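Local coordinates for Bd3459 (Bdellovibrio bacteriovorus, PDB 5CEC), which is probably a serine-type D-Ala-D-Ala carboxypeptidase of the peptidase S13 family, a predatory endopeptidase held here in complex with its ankyrin-repeat immunity protein Bd3460, at residues M38-S43 and L383-Y388; R89-L94 and V234-P239. The protein carries 1 engineered substitution. One frame throughout, in Å; residues are numbered along the deposited sequence.

Both contacts pair antiparallel strands, but in different sheets on opposite sides of the chain's centre, with centres 42 Å and nearest atoms about 26 Å apart. Contact 1 joins strand 40-48, at the start of the modelled chain, to strand 376-385 in an antiparallel sheet that also holds strands 354-361 and 364-373. Contact 2 joins strand 91-98 to strand 231-236 in a separate mixed sheet. Along the chain, contact 2 is nested inside the long loop that contact 1 closes. The chain thus begins in one sheet, leaves to build the other and returns, consistent with an S13 peptidase whose beta-lactamase-like domain carries an inserted domain.

Contact 1: residues M38-S43 and L383-Y388; sequences MVYLNS and LMHTDY. Engineered in segment 38-43: Met38 (natural residue Lys).
The ring of Tyr40 lies over one face of the His385 imidazole in an offset stack, centroids 4.4 Å apart and planes only 16° from parallel. Its closest touch is Tyr40 CZ to His385 CD2, 3.3 Å. The phenol leans over the imidazole because Tyr40 CG sits between its backbone N and carbonyl carbon (chi1 46°). Flat rings suit these neighbouring sites, which share one face of the sheet as a hydrogen-bonded antiparallel pair.

His385 is also gripped at both ring nitrogens. His385 NE2 donates to Asp387 OD2 at 2.8 Å, meeting the carboxylate from above its plane, while ND1 is linked through a water to Asn42 ND2. The same Asp387 OD2 accepts Met38 N on its anti lone pair, also at 2.8 Å. Two donors on one oxygen, and a salt bridge from Lys363 to the other, probably favour a charged carboxylate. Met38 itself is an engineered residue.

Away from the rings the contact is apolar. Met384 is bent at chi2 and chi3, which folds its sulfur and methyl back along the partner strand: Met384 CE lies 3.6 Å from Val39 CG1, and SD meets Leu41 CD1. Slim, branched Val39 and flexible Met384 also reach helix 394-411, which packs against this side.

At Asn42 the chain turns a corner. Asn42 N and Ser43 N both donate to Leu383 O, at 2.8 and 3.1 Å, each in the carbonyl plane. The amide of Asn42 suits this partly exposed corner: ND2 donates to two waters, which bridge it to Met384 O and His385 ND1. Leu383, by contrast, is buried against Phe66 and Cys307. Two residues facing one make a classic beta bulge, here between strands 40-48 and 376-385 of the antiparallel sheet of a beta-lactamase-type fold.

Contact 2: residues R89-L94 and V234-P239; sequences RFKTKL and VLMSAP
Ser237 fastens the tight end of this contact to Phe90 by both backbone and side chain. Ser237 N donates to Phe90 O at 2.9 Å with a nearly straight N-H...O angle of 167°, while Ser237 OG accepts from Phe90 N and donates a hydrogen bond to Ala238 O at 2.7 Å. A short hydroxyl side chain suits this place, because with chi1 72° OG can serve both partners at once; OG also sits at the edge of the Phe90 ring, in its plane. That bulky ring fills a buried site against Leu240 and Ile243 of the following helix, for which Pro239 is the N-cap residue.

Farther along, Thr92 and Leu235 form a hydrogen-bonded antiparallel pair, with Leu235 N to Thr92 O at 2.8 Å. Their side chains share the buried face, where Leu235 packs on helix 118-130. The hydroxyl of Thr92 satisfies itself with Ser111 and a water also bonded to Leu235 O.

The face carrying Lys91, Met236 and Lys93 is looser and more exposed to solvent. Lys91 CG and Met236 CG lie 4.1 Å apart as the two chains run side by side, and Lys91 curls at chi4 to bring NZ onto Arg89 O; it also makes a cation-pi contact with Tyr88.

Arg89 spans the two regimes: its extended chain lays one guanidinium face on Pro239 CD, and Arg89 NH1 reaches Ser237 O at 2.9 Å while pairing with Asp430. This implies that Arg89 contributes both a hydrogen bond and face packing, with its charge probably balanced by Asp430.

Contact 1: residues M38-S43 and L383-Y388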
loop_
_atom_site.group_PDB
_atom_site.type_symbol
_atom_site.label_atom_id
_atom_site.label_comp_id
_atom_site.label_asym_id
_atom_site.label_seq_id
_atom_site.Cartn_x
_atom_site.Cartn_y
_atom_site.Cartn_z
ATOM N N MET A 38 -4.528 -20.269 -10.802
ATOM C CA MET A 38 -5.315 -19.926 -12.010
ATOM C C MET A 38 -6.013 -18.645 -11.716
ATOM O O MET A 38 -6.479 -18.451 -10.597
ATOM C CB MET A 38 -6.380 -20.985 -12.325
ATOM C CG MET A 38 -7.220 -20.625 -13.551
ATOM S SD MET A 38 -8.383 -21.862 -14.072
ATOM C CE MET A 38 -7.370 -22.906 -15.142
ATOM N N VAL A 39 -6.091 -17.794 -12.711
ATOM C CA VAL A 39 -6.720 -16.507 -12.519
ATOM C C VAL A 39 -8.069 -16.484 -13.216
ATOM O O VAL A 39 -8.154 -16.838 -14.388
ATOM C CB VAL A 39 -5.811 -15.393 -13.050
ATOM C CG1 VAL A 39 -6.486 -14.036 -13.013
ATOM C CG2 VAL A 39 -4.500 -15.427 -12.260
ATOM N N TYR A 40 -9.108 -16.089 -12.475
ATOM C CA TYR A 40 -10.402 -15.755 -13.079
ATOM C C TYR A 40 -11.137 -14.808 -12.179
ATOM O O TYR A 40 -10.787 -14.651 -11.020
ATOM C CB TYR A 40 -11.276 -16.968 -13.397
ATOM C CG TYR A 40 -11.372 -17.966 -12.307
ATOM C CD1 TYR A 40 -12.236 -17.782 -11.189
ATOM C CD2 TYR A 40 -10.615 -19.112 -12.368
ATOM C CE1 TYR A 40 -12.292 -18.764 -10.180
ATOM C CE2 TYR A 40 -10.675 -20.049 -11.377
ATOM C CZ TYR A 40 -11.492 -19.881 -10.291
ATOM O OH TYR A 40 -11.490 -20.848 -9.318
ATOM N N LEU A 41 -12.148 -14.159 -12.739
ATOM C CA LEU A 41 -12.968 -13.216 -12.011
ATOM C C LEU A 41 -13.878 -13.925 -11.015
ATOM O O LEU A 41 -14.536 -14.891 -11.349
ATOM C CB LEU A 41 -13.802 -12.410 -12.989
ATOM C CG LEU A 41 -14.655 -11.299 -12.387
ATOM C CD1 LEU A 41 -13.839 -10.188 -11.720
ATOM C CD2 LEU A 41 -15.546 -10.731 -13.479
ATOM N N ASN A 42 -13.909 -13.426 -9.779
ATOM C CA ASN A 42 -14.964 -13.799 -8.830
ATOM C C ASN A 42 -16.170 -12.902 -9.075
ATOM O O ASN A 42 -17.247 -13.388 -9.379
ATOM C CB ASN A 42 -14.479 -13.673 -7.386
ATOM C CG ASN A 42 -13.601 -14.819 -6.956
ATOM O OD1 ASN A 42 -13.729 -15.926 -7.480
ATOM N ND2 ASN A 42 -12.680 -14.557 -6.002
ATOM N N SER A 43 -15.986 -11.590 -8.954
ATOM C CA SER A 43 -17.051 -10.638 -9.267
ATOM C C SER A 43 -16.528 -9.247 -9.522
ATOM O O SER A 43 -15.565 -8.833 -8.902
ATOM C CB SER A 43 -18.082 -10.583 -8.125
ATOM O OG SER A 43 -19.205 -9.797 -8.443
ATOM N N LEU A 383 -13.050 -8.243 -7.835
ATOM C CA LEU A 383 -12.609 -9.310 -6.949
ATOM C C LEU A 383 -12.163 -10.457 -7.843
ATOM O O LEU A 383 -12.995 -11.092 -8.479
ATOM C CB LEU A 383 -13.714 -9.744 -5.995
ATOM C CG LEU A 383 -14.372 -8.618 -5.195
ATOM C CD1 LEU A 383 -15.499 -9.184 -4.344
ATOM C CD2 LEU A 383 -13.395 -7.871 -4.336
ATOM N N MET A 384 -10.847 -10.695 -7.936
ATOM C CA MET A 384 -10.303 -11.813 -8.731
ATOM C C MET A 384 -9.934 -12.943 -7.819
ATOM O O MET A 384 -9.530 -12.739 -6.683
ATOM C CB MET A 384 -9.056 -11.428 -9.504
ATOM C CG MET A 384 -9.188 -10.251 -10.442
ATOM S SD MET A 384 -10.256 -10.549 -11.864
ATOM C CE MET A 384 -9.364 -11.827 -12.714
ATOM N N HIS A 385 -10.041 -14.129 -8.394
ATOM C CA HIS A 385 -9.491 -15.339 -7.842
ATOM C C HIS A 385 -8.069 -15.588 -8.372
ATOM O O HIS A 385 -7.806 -15.413 -9.548
ATOM C CB HIS A 385 -10.377 -16.522 -8.240
ATOM C CG HIS A 385 -9.741 -17.806 -7.927
ATOM N ND1 HIS A 385 -9.732 -18.317 -6.654
ATOM C CD2 HIS A 385 -8.924 -18.593 -8.671
ATOM C CE1 HIS A 385 -8.952 -19.395 -6.637
ATOM N NE2 HIS A 385 -8.458 -19.570 -7.844
ATOM N N THR A 386 -7.172 -15.986 -7.466
ATOM C CA THR A 386 -5.820 -16.437 -7.787
ATOM C C THR A 386 -5.522 -17.710 -7.038
ATOM O O THR A 386 -6.237 -18.055 -6.084
ATOM C CB THR A 386 -4.755 -15.376 -7.417
ATOM O OG1 THR A 386 -4.858 -14.991 -6.048
ATOM C CG2 THR A 386 -4.937 -14.095 -8.232
ATOM N N ASP A 387 -4.438 -18.384 -7.430
ATOM C CA ASP A 387 -3.889 -19.511 -6.637
ATOM C C ASP A 387 -2.381 -19.273 -6.489
ATOM O O ASP A 387 -1.532 -19.967 -7.062
ATOM C CB ASP A 387 -4.185 -20.876 -7.267
ATOM C CG ASP A 387 -5.685 -21.146 -7.459
ATOM O OD1 ASP A 387 -6.370 -21.542 -6.495
ATOM O OD2 ASP A 387 -6.182 -20.992 -8.608
ATOM N N TYR A 388 -2.067 -18.236 -5.715
ATOM C CA TYR A 388 -0.697 -17.788 -5.565
ATOM C C TYR A 388 0.212 -18.886 -4.978
ATOM O O TYR A 388 1.392 -18.985 -5.376
ATOM C CB TYR A 388 -0.745 -16.484 -4.775
ATOM C CG TYR A 388 0.491 -15.989 -4.142
ATOM C CD1 TYR A 388 0.910 -16.481 -2.896
ATOM C CD2 TYR A 388 1.203 -14.959 -4.716
ATOM C CE1 TYR A 388 2.027 -15.957 -2.261
ATOM C CE2 TYR A 388 2.306 -14.419 -4.084
ATOM C CZ TYR A 388 2.721 -14.926 -2.863
ATOM O OH TYR A 388 3.855 -14.392 -2.276
HETATM O O HOH W 1 -11.690 -12.166 -4.553
HETATM O O HOH W 2 -10.893 -16.551 -4.737
#

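Contact 2: residues R89-L94 and V234-P239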
loop_
_atom_site.group_PDB
_atom_site.type_symbol
_atom_site.label_atom_id
_atom_site.label_comp_id
_atom_site.label_asym_id
_atom_site.label_seq_id
_atom_site.Cartn_x
_atom_site.Cartn_y
_atom_site.Cartn_z
ATOM N N ARG A 89 -7.863 13.980 15.925
ATOM C CA ARG A 89 -6.462 13.776 16.259
ATOM C C ARG A 89 -6.320 12.956 17.540
ATOM O O ARG A 89 -7.094 13.113 18.476
ATOM C CB ARG A 89 -5.767 15.124 16.412
ATOM C CG ARG A 89 -5.676 15.906 15.121
ATOM C CD ARG A 89 -5.264 17.336 15.353
ATOM N NE ARG A 89 -5.178 18.110 14.129
ATOM C CZ ARG A 89 -4.063 18.345 13.439
ATOM N NH1 ARG A 89 -2.912 17.766 13.754
ATOM N NH2 ARG A 89 -4.125 19.111 12.358
ATOM N N PHE A 90 -5.335 12.056 17.539
ATOM C CA PHE A 90 -5.000 11.266 18.695
ATOM C C PHE A 90 -4.149 12.156 19.581
ATOM O O PHE A 90 -3.068 12.591 19.178
ATOM C CB PHE A 90 -4.229 10.024 18.250
ATOM C CG PHE A 90 -5.093 9.068 17.464
ATOM C CD1 PHE A 90 -5.258 9.193 16.090
ATOM C CD2 PHE A 90 -5.780 8.055 18.116
ATOM C CE1 PHE A 90 -6.100 8.338 15.386
ATOM C CE2 PHE A 90 -6.637 7.200 17.417
ATOM C CZ PHE A 90 -6.779 7.333 16.047
ATOM N N LYS A 91 -4.638 12.404 20.792
ATOM C CA LYS A 91 -4.039 13.420 21.696
ATOM C C LYS A 91 -3.240 12.711 22.779
ATOM O O LYS A 91 -3.773 12.399 23.858
ATOM C CB LYS A 91 -5.137 14.315 22.265
ATOM C CG LYS A 91 -5.910 15.029 21.182
ATOM C CD LYS A 91 -7.113 15.767 21.752
ATOM C CE LYS A 91 -8.174 16.021 20.695
ATOM N NZ LYS A 91 -8.688 14.771 20.032
ATOM N N THR A 92 -1.975 12.408 22.481
ATOM C CA THR A 92 -1.082 11.773 23.462
ATOM C C THR A 92 -0.690 12.864 24.463
ATOM O O THR A 92 -0.325 13.974 24.065
ATOM C CB THR A 92 0.160 11.199 22.760
ATOM O OG1 THR A 92 -0.265 10.252 21.775
ATOM C CG2 THR A 92 1.089 10.511 23.739
ATOM N N LYS A 93 -0.828 12.566 25.756
ATOM C CA LYS A 93 -0.531 13.536 26.795
ATOM C C LYS A 93 0.737 13.155 27.543
ATOM O O LYS A 93 0.987 11.988 27.835
ATOM C CB LYS A 93 -1.728 13.652 27.740
ATOM C CG LYS A 93 -2.946 14.242 27.059
ATOM C CD LYS A 93 -4.149 14.275 27.998
ATOM C CE LYS A 93 -5.221 15.220 27.462
ATOM N NZ LYS A 93 -6.317 15.435 28.441
ATOM N N LEU A 94 1.583 14.138 27.779
ATOM C CA LEU A 94 2.783 13.954 28.570
ATOM C C LEU A 94 2.579 14.773 29.841
ATOM O O LEU A 94 2.354 15.980 29.793
ATOM C CB LEU A 94 3.993 14.452 27.807
ATOM C CG LEU A 94 4.691 13.439 26.893
ATOM C CD1 LEU A 94 3.820 13.065 25.733
ATOM C CD2 LEU A 94 6.008 14.041 26.435
ATOM N N VAL A 234 0.369 18.281 25.414
ATOM C CA VAL A 234 -0.290 17.420 24.435
ATOM C C VAL A 234 0.518 17.392 23.151
ATOM O O VAL A 234 1.007 18.425 22.667
ATOM C CB VAL A 234 -1.778 17.784 24.179
ATOM C CG1 VAL A 234 -1.934 19.126 23.477
ATOM C CG2 VAL A 234 -2.463 16.689 23.374
ATOM N N LEU A 235 0.667 16.180 22.623
ATOM C CA LEU A 235 1.291 15.924 21.335
ATOM C C LEU A 235 0.208 15.324 20.447
ATOM O O LEU A 235 -0.086 14.127 20.516
ATOM C CB LEU A 235 2.445 14.925 21.489
ATOM C CG LEU A 235 3.241 14.635 20.207
ATOM C CD1 LEU A 235 4.281 15.722 19.976
ATOM C CD2 LEU A 235 3.879 13.249 20.280
ATOM N N MET A 236 -0.396 16.139 19.602
ATOM C CA MET A 236 -1.473 15.657 18.749
ATOM C C MET A 236 -0.917 15.000 17.500
ATOM O O MET A 236 0.020 15.498 16.882
ATOM C CB MET A 236 -2.397 16.774 18.337
ATOM C CG MET A 236 -3.059 17.460 19.500
ATOM S SD MET A 236 -4.557 18.321 19.029
ATOM C CE MET A 236 -3.853 19.666 18.087
ATOM N N SER A 237 -1.501 13.869 17.120
ATOM C CA SER A 237 -1.208 13.297 15.816
ATOM C C SER A 237 -1.653 14.217 14.704
ATOM O O SER A 237 -2.454 15.142 14.918
ATOM C CB SER A 237 -1.896 11.945 15.628
ATOM O OG SER A 237 -3.293 12.094 15.447
ATOM N N ALA A 238 -1.177 13.944 13.497
ATOM C CA ALA A 238 -1.815 14.406 12.262
ATOM C C ALA A 238 -3.294 13.990 12.300
ATOM O O ALA A 238 -3.668 13.013 12.979
ATOM C CB ALA A 238 -1.097 13.812 11.030
ATOM N N PRO A 239 -4.128 14.703 11.548
ATOM C CA PRO A 239 -5.538 14.307 11.559
ATOM C C PRO A 239 -5.727 12.897 11.008
ATOM O O PRO A 239 -4.925 12.397 10.200
ATOM C CB PRO A 239 -6.225 15.342 10.684
ATOM C CG PRO A 239 -5.160 16.069 9.951
ATOM C CD PRO A 239 -3.869 15.877 10.691
HETATM O O HOH W 3 -0.140 11.268 19.374
#